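Local coordinates for cytokinesis protein 2 (Saccharomyces cerevisiae, PDB 4WPE) that mediates the cytoskeletal rearrangements of cytokinesis, forming rings at the division site and binding phospholipids and actin filaments, here represented by its F-BAR domain, at residues A[56-61]-A[91-96]; A[97-102]-A[242-247]. All blocks are in the same frame, centred on the assembly; numbering follows the deposited sequence.

Contact 1: A[56-61]-A[91-96]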
loop_
_atom_site.group_PDB
_atom_site.type_symbol
_atom_site.label_atom_id
_atom_site.label_comp_id
_atom_site.label_asym_id
_atom_site.label_seq_id
_atom_site.Cartn_x
_atom_site.Cartn_y
_atom_site.Cartn_z
ATOM N N ARG A 56 9.183 -1.106 0.184
ATOM C CA ARG A 56 10.415 -1.043 0.960
ATOM C C ARG A 56 10.139 -1.127 2.456
ATOM O O ARG A 56 10.866 -1.797 3.189
ATOM C CB ARG A 56 11.194 0.236 0.637
ATOM C CG ARG A 56 11.944 0.201 -0.697
ATOM C CD ARG A 56 12.157 -1.226 -1.201
ATOM N NE ARG A 56 13.148 -1.295 -2.270
ATOM C CZ ARG A 56 14.431 -1.596 -2.086
ATOM N NH1 ARG A 56 14.882 -1.868 -0.868
ATOM N NH2 ARG A 56 15.261 -1.633 -3.121
ATOM N N ARG A 57 9.084 -0.461 2.906
ATOM C CA ARG A 57 8.751 -0.454 4.327
ATOM C C ARG A 57 8.086 -1.757 4.754
ATOM O O ARG A 57 8.212 -2.174 5.904
ATOM C CB ARG A 57 7.847 0.729 4.665
ATOM C CG ARG A 57 7.728 0.977 6.154
ATOM C CD ARG A 57 6.899 2.209 6.448
ATOM N NE ARG A 57 6.366 2.181 7.805
ATOM C CZ ARG A 57 5.585 3.125 8.316
ATOM N NH1 ARG A 57 5.248 4.174 7.581
ATOM N NH2 ARG A 57 5.143 3.019 9.562
ATOM N N LEU A 58 7.377 -2.396 3.828
ATOM C CA LEU A 58 6.782 -3.700 4.099
ATOM C C LEU A 58 7.877 -4.750 4.215
ATOM O O LEU A 58 7.803 -5.650 5.052
ATOM C CB LEU A 58 5.786 -4.093 3.006
ATOM C CG LEU A 58 5.069 -5.431 3.202
ATOM C CD1 LEU A 58 4.242 -5.417 4.473
ATOM C CD2 LEU A 58 4.204 -5.767 1.998
ATOM N N GLY A 59 8.893 -4.628 3.365
ATOM C CA GLY A 59 10.031 -5.530 3.394
ATOM C C GLY A 59 10.778 -5.431 4.709
ATOM O O GLY A 59 11.206 -6.440 5.273
ATOM N N ALA A 60 10.927 -4.205 5.203
ATOM C CA ALA A 60 11.565 -3.965 6.492
ATOM C C ALA A 60 10.747 -4.574 7.625
ATOM O O ALA A 60 11.300 -5.015 8.632
ATOM C CB ALA A 60 11.756 -2.474 6.722
ATOM N N ILE A 61 9.429 -4.591 7.458
ATOM C CA ILE A 61 8.534 -5.154 8.463
ATOM C C ILE A 61 8.626 -6.677 8.475
ATOM O O ILE A 61 8.708 -7.290 9.541
ATOM C CB ILE A 61 7.074 -4.710 8.226
ATOM C CG1 ILE A 61 6.881 -3.271 8.714
ATOM C CG2 ILE A 61 6.102 -5.624 8.945
ATOM C CD1 ILE A 61 5.521 -2.685 8.390
ATOM N N ALA A 91 5.880 -11.528 -0.605
ATOM C CA ALA A 91 5.401 -11.657 -1.977
ATOM C C ALA A 91 4.659 -10.394 -2.407
ATOM O O ALA A 91 4.817 -9.925 -3.536
ATOM C CB ALA A 91 4.503 -12.875 -2.121
ATOM N N ARG A 92 3.846 -9.849 -1.504
ATOM C CA ARG A 92 3.163 -8.585 -1.759
ATOM C C ARG A 92 4.175 -7.463 -1.938
ATOM O O ARG A 92 4.052 -6.644 -2.849
ATOM C CB ARG A 92 2.200 -8.234 -0.623
ATOM C CG ARG A 92 1.040 -9.199 -0.460
ATOM C CD ARG A 92 -0.112 -8.563 0.310
ATOM N NE ARG A 92 0.287 -8.047 1.616
ATOM C CZ ARG A 92 0.428 -6.755 1.905
ATOM N NH1 ARG A 92 0.206 -5.835 0.977
ATOM N NH2 ARG A 92 0.790 -6.384 3.126
ATOM N N ALA A 93 5.170 -7.437 -1.056
ATOM C CA ALA A 93 6.232 -6.441 -1.117
ATOM C C ALA A 93 6.896 -6.433 -2.493
ATOM O O ALA A 93 7.026 -5.381 -3.118
ATOM C CB ALA A 93 7.263 -6.699 -0.026
ATOM N N GLN A 94 7.295 -7.610 -2.967
ATOM C CA GLN A 94 7.898 -7.738 -4.289
ATOM C C GLN A 94 6.919 -7.317 -5.385
ATOM O O GLN A 94 7.319 -6.758 -6.408
ATOM C CB GLN A 94 8.370 -9.174 -4.528
ATOM N N SER A 95 5.636 -7.581 -5.163
ATOM C CA SER A 95 4.613 -7.286 -6.158
ATOM C C SER A 95 4.364 -5.787 -6.271
ATOM O O SER A 95 4.184 -5.256 -7.369
ATOM C CB SER A 95 3.312 -8.009 -5.815
ATOM O OG SER A 95 2.312 -7.726 -6.776
ATOM N N HIS A 96 4.348 -5.105 -5.130
ATOM C CA HIS A 96 4.196 -3.656 -5.121
ATOM C C HIS A 96 5.458 -2.989 -5.651
ATOM O O HIS A 96 5.392 -1.949 -6.306
ATOM C CB HIS A 96 3.882 -3.147 -3.714
ATOM C CG HIS A 96 2.468 -3.392 -3.282
ATOM N ND1 HIS A 96 1.557 -2.376 -3.117
ATOM C CD2 HIS A 96 1.817 -4.540 -2.978
ATOM C CE1 HIS A 96 0.398 -2.884 -2.728
ATOM N NE2 HIS A 96 0.530 -4.192 -2.639
#

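Contact 2: A[97-102]-A[242-247]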
loop_
_atom_site.group_PDB
_atom_site.type_symbol
_atom_site.label_atom_id
_atom_site.label_comp_id
_atom_site.label_asym_id
_atom_site.label_seq_id
_atom_site.Cartn_x
_atom_site.Cartn_y
_atom_site.Cartn_z
ATOM N N SER A 97 6.607 -3.594 -5.365
ATOM C CA SER A 97 7.880 -3.063 -5.836
ATOM C C SER A 97 7.965 -3.142 -7.350
ATOM O O SER A 97 8.403 -2.198 -8.006
ATOM C CB SER A 97 9.051 -3.813 -5.205
ATOM O OG SER A 97 10.281 -3.277 -5.654
ATOM N N LYS A 98 7.541 -4.274 -7.902
ATOM C CA LYS A 98 7.524 -4.457 -9.347
ATOM C C LYS A 98 6.514 -3.509 -9.987
ATOM O O LYS A 98 6.763 -2.948 -11.055
ATOM C CB LYS A 98 7.199 -5.910 -9.701
ATOM C CG LYS A 98 6.899 -6.139 -11.169
ATOM C CD LYS A 98 6.326 -7.528 -11.412
ATOM C CE LYS A 98 5.897 -7.691 -12.866
ATOM N NZ LYS A 98 5.433 -9.078 -13.155
ATOM N N GLN A 99 5.379 -3.324 -9.319
ATOM C CA GLN A 99 4.352 -2.397 -9.781
ATOM C C GLN A 99 4.885 -0.969 -9.802
ATOM O O GLN A 99 4.595 -0.198 -10.719
ATOM C CB GLN A 99 3.114 -2.483 -8.889
ATOM C CG GLN A 99 1.862 -1.856 -9.486
ATOM C CD GLN A 99 0.816 -1.538 -8.433
ATOM O OE1 GLN A 99 0.892 -0.512 -7.754
ATOM N NE2 GLN A 99 -0.158 -2.426 -8.278
ATOM N N SER A 100 5.671 -0.627 -8.785
ATOM C CA SER A 100 6.271 0.699 -8.677
ATOM C C SER A 100 7.179 1.005 -9.861
ATOM O O SER A 100 7.116 2.089 -10.439
ATOM C CB SER A 100 7.063 0.822 -7.375
ATOM O OG SER A 100 7.763 2.052 -7.318
ATOM N N GLU A 101 8.022 0.043 -10.220
ATOM C CA GLU A 101 8.970 0.232 -11.311
ATOM C C GLU A 101 8.264 0.373 -12.661
ATOM O O GLU A 101 8.668 1.184 -13.490
ATOM C CB GLU A 101 9.976 -0.924 -11.346
ATOM C CG GLU A 101 10.677 -1.154 -10.011
ATOM C CD GLU A 101 11.604 -2.358 -10.022
ATOM O OE1 GLU A 101 11.468 -3.210 -10.926
ATOM O OE2 GLU A 101 12.461 -2.458 -9.116
ATOM N N ILE A 102 7.210 -0.408 -12.881
ATOM C CA ILE A 102 6.428 -0.289 -14.109
ATOM C C ILE A 102 5.832 1.111 -14.214
ATOM O O ILE A 102 5.788 1.709 -15.290
ATOM C CB ILE A 102 5.289 -1.326 -14.173
ATOM C CG1 ILE A 102 5.852 -2.741 -14.265
ATOM C CG2 ILE A 102 4.377 -1.056 -15.364
ATOM C CD1 ILE A 102 4.786 -3.816 -14.228
HETATM N N MSE A 242 -4.078 -4.334 -11.324
HETATM C CA MSE A 242 -4.943 -5.509 -11.266
HETATM C C MSE A 242 -4.159 -6.777 -10.950
HETATM O O MSE A 242 -4.619 -7.627 -10.190
HETATM C CB MSE A 242 -5.691 -5.689 -12.588
HETATM C CG MSE A 242 -6.616 -6.889 -12.610
HETATM SE SE MSE A 242 -8.075 -6.700 -11.335
HETATM C CE MSE A 242 -9.293 -5.656 -12.443
ATOM N N GLU A 243 -2.978 -6.900 -11.544
ATOM C CA GLU A 243 -2.155 -8.087 -11.358
ATOM C C GLU A 243 -1.747 -8.235 -9.900
ATOM O O GLU A 243 -1.675 -9.348 -9.380
ATOM C CB GLU A 243 -0.921 -8.033 -12.258
ATOM C CG GLU A 243 -1.192 -8.458 -13.693
ATOM C CD GLU A 243 -0.021 -8.183 -14.616
ATOM O OE1 GLU A 243 0.781 -7.277 -14.306
ATOM O OE2 GLU A 243 0.098 -8.873 -15.651
ATOM N N THR A 244 -1.500 -7.109 -9.240
ATOM C CA THR A 244 -1.148 -7.127 -7.826
ATOM C C THR A 244 -2.316 -7.590 -6.962
ATOM O O THR A 244 -2.169 -8.489 -6.137
ATOM C CB THR A 244 -0.698 -5.744 -7.340
ATOM O OG1 THR A 244 0.417 -5.304 -8.123
ATOM C CG2 THR A 244 -0.295 -5.805 -5.872
ATOM N N TYR A 245 -3.474 -6.970 -7.162
ATOM C CA TYR A 245 -4.657 -7.258 -6.360
ATOM C C TYR A 245 -5.097 -8.713 -6.513
ATOM O O TYR A 245 -5.552 -9.338 -5.556
ATOM C CB TYR A 245 -5.802 -6.316 -6.746
ATOM C CG TYR A 245 -5.426 -4.846 -6.715
ATOM C CD1 TYR A 245 -4.533 -4.355 -5.771
ATOM C CD2 TYR A 245 -5.960 -3.951 -7.639
ATOM C CE1 TYR A 245 -4.184 -3.013 -5.742
ATOM C CE2 TYR A 245 -5.617 -2.608 -7.618
ATOM C CZ TYR A 245 -4.729 -2.145 -6.667
ATOM O OH TYR A 245 -4.383 -0.814 -6.639
ATOM N N ILE A 246 -4.955 -9.251 -7.720
ATOM C CA ILE A 246 -5.315 -10.639 -7.979
ATOM C C ILE A 246 -4.307 -11.568 -7.305
ATOM O O ILE A 246 -4.671 -12.624 -6.784
ATOM C CB ILE A 246 -5.396 -10.924 -9.494
ATOM C CG1 ILE A 246 -6.794 -10.580 -10.012
ATOM C CG2 ILE A 246 -5.110 -12.378 -9.797
ATOM C CD1 ILE A 246 -6.861 -10.375 -11.502
ATOM N N LEU A 247 -3.044 -11.157 -7.290
ATOM C CA LEU A 247 -2.006 -11.911 -6.596
ATOM C C LEU A 247 -2.225 -11.889 -5.088
ATOM O O LEU A 247 -2.154 -12.928 -4.427
ATOM C CB LEU A 247 -0.617 -11.358 -6.930
ATOM C CG LEU A 247 0.544 -11.843 -6.056
ATOM C CD1 LEU A 247 1.752 -12.170 -6.917
ATOM C CD2 LEU A 247 0.915 -10.801 -5.004
HETATM O O HOH W 1 -1.735 -0.365 -5.627
#

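Contact 1: A[56-61]-A[91-96]
Arg92 lays one face of its guanidinium under the methyl CD2 of Leu58, which sits off-centre toward the rim of the flat group, with CD2 3.6 Å from NH2 of Arg92. The other methyl also approaches that nitrogen, CD1 of Leu58 to NH2 of Arg92 being 3.8 Å. Arg92 reaches this place by a bend at CG–CD (chi3 -56°), which brings the end of the chain closer to helix 37-71 than its direction at CB would suggest; the two side chains cross at about a right angle. The polar rim has other partners: Glu89 forms a salt bridge with NH2, Glu248 another with NH1, and NH1 also hydrogen-bonds to Tyr54 OH. Arg47 of the second subunit brings a like charge close to NH2.

Ala93 follows, its methyl aimed at helix 37-71. CD2 of Leu58 lies 3.8 Å from CB of Ala93 and 3.6 Å from the backbone N of Ala93, so one methyl rests on both side chain and main chain. Leu58 extends its CG anti to its own backbone N (chi1 -178°), which carries both methyls across the gap; it also packs on Leu50 of the second subunit. Beside it, Gly59 N is 4.3 Å from Ala93 CB. The segment axes approach to 8.7 Å at 162°, nearly antiparallel.

One turn on, His96 is hydrogen-bonded through ND1 to Glu51 and through NE2 to Glu248, the same carboxylate oxygen that meets Arg92.

No hydrogen bond crosses between 56-61 and 91-96. Van der Waals packing of Leu58, on Ala93 and over the Arg92 guanidinium, joins these two helices of the F-BAR bundle, while the carboxylates of Glu89 and Glu248 probably steady the guanidinium and offset its charge.

Contact 2: A[97-102]-A[242-247]
The carboxamide of Gln99 is the flat group that spans this contact, and its NE2 faces the hydroxyl of Thr244. Thr244 OG1 lies 2.9 Å from Gln99 NE2, but well off the amide plane. The N-H consequently misses a straight line to OG1, with an angle of 124° at the hydrogen, and the bond is weak. At the other end of the amide, OE1 takes its main hydrogen bond from Arg47 NH1 on helix 37-71. A water adds a weak bond there, donating to Gln99 OE1 over 3.4 Å. The same water stands 2.9 Å from Tyr245 OH, so the phenol ring enters the contact through its hydroxyl, by way of solvent.

Gln99 gets across because CG is anti to the backbone N (chi1 -164°) and the chain stays extended beyond it. Thr244 meets it at about a right angle, turning OG1 toward the amide with its CB 3.5 Å from NE2 of Gln99. A second weak hydrogen bond links OG1 to Ser95 OG. Lys98 NZ and Glu243 OE1 carry opposite charges 5.1 Å apart, too far for contact.

The segments lie on helices 76-162 and 170-259, two long helices of the F-BAR bundle; between the segments the nearest CA atoms are those of Gln99 and Thr244, 7.5 Å apart. Met242 and Tyr245 pack on Asp253 and Arg92 of the second subunit.

The direct bond and the water's leg to Gln99 are both weak, so this buried polar junction leans on Arg47, from a third helix, which probably sets the direction of the amide.

Helix 76-162 is common to both contacts: residues 91-96 pair with helix 37-71 in contact 1, and the next residues, 97-102, pair with helix 170-259 in contact 2. The contact centres are 11 Å apart, and they touch where Thr244 CG2 lies 3.7 Å from His96 NE2 and Leu247 CD2 lies 3.8 Å from Ser95 CB. Glu248, just past 242-247, bonds to Arg92 and His96, while Tyr54 and Glu51 of helix 37-71 bond to the same two residues, so the three helices meet here. The subunits are joined too, since Arg92 of contact 1 packs on Tyr245 of the second subunit, and Tyr245 of contact 2 on that subunit's Arg92.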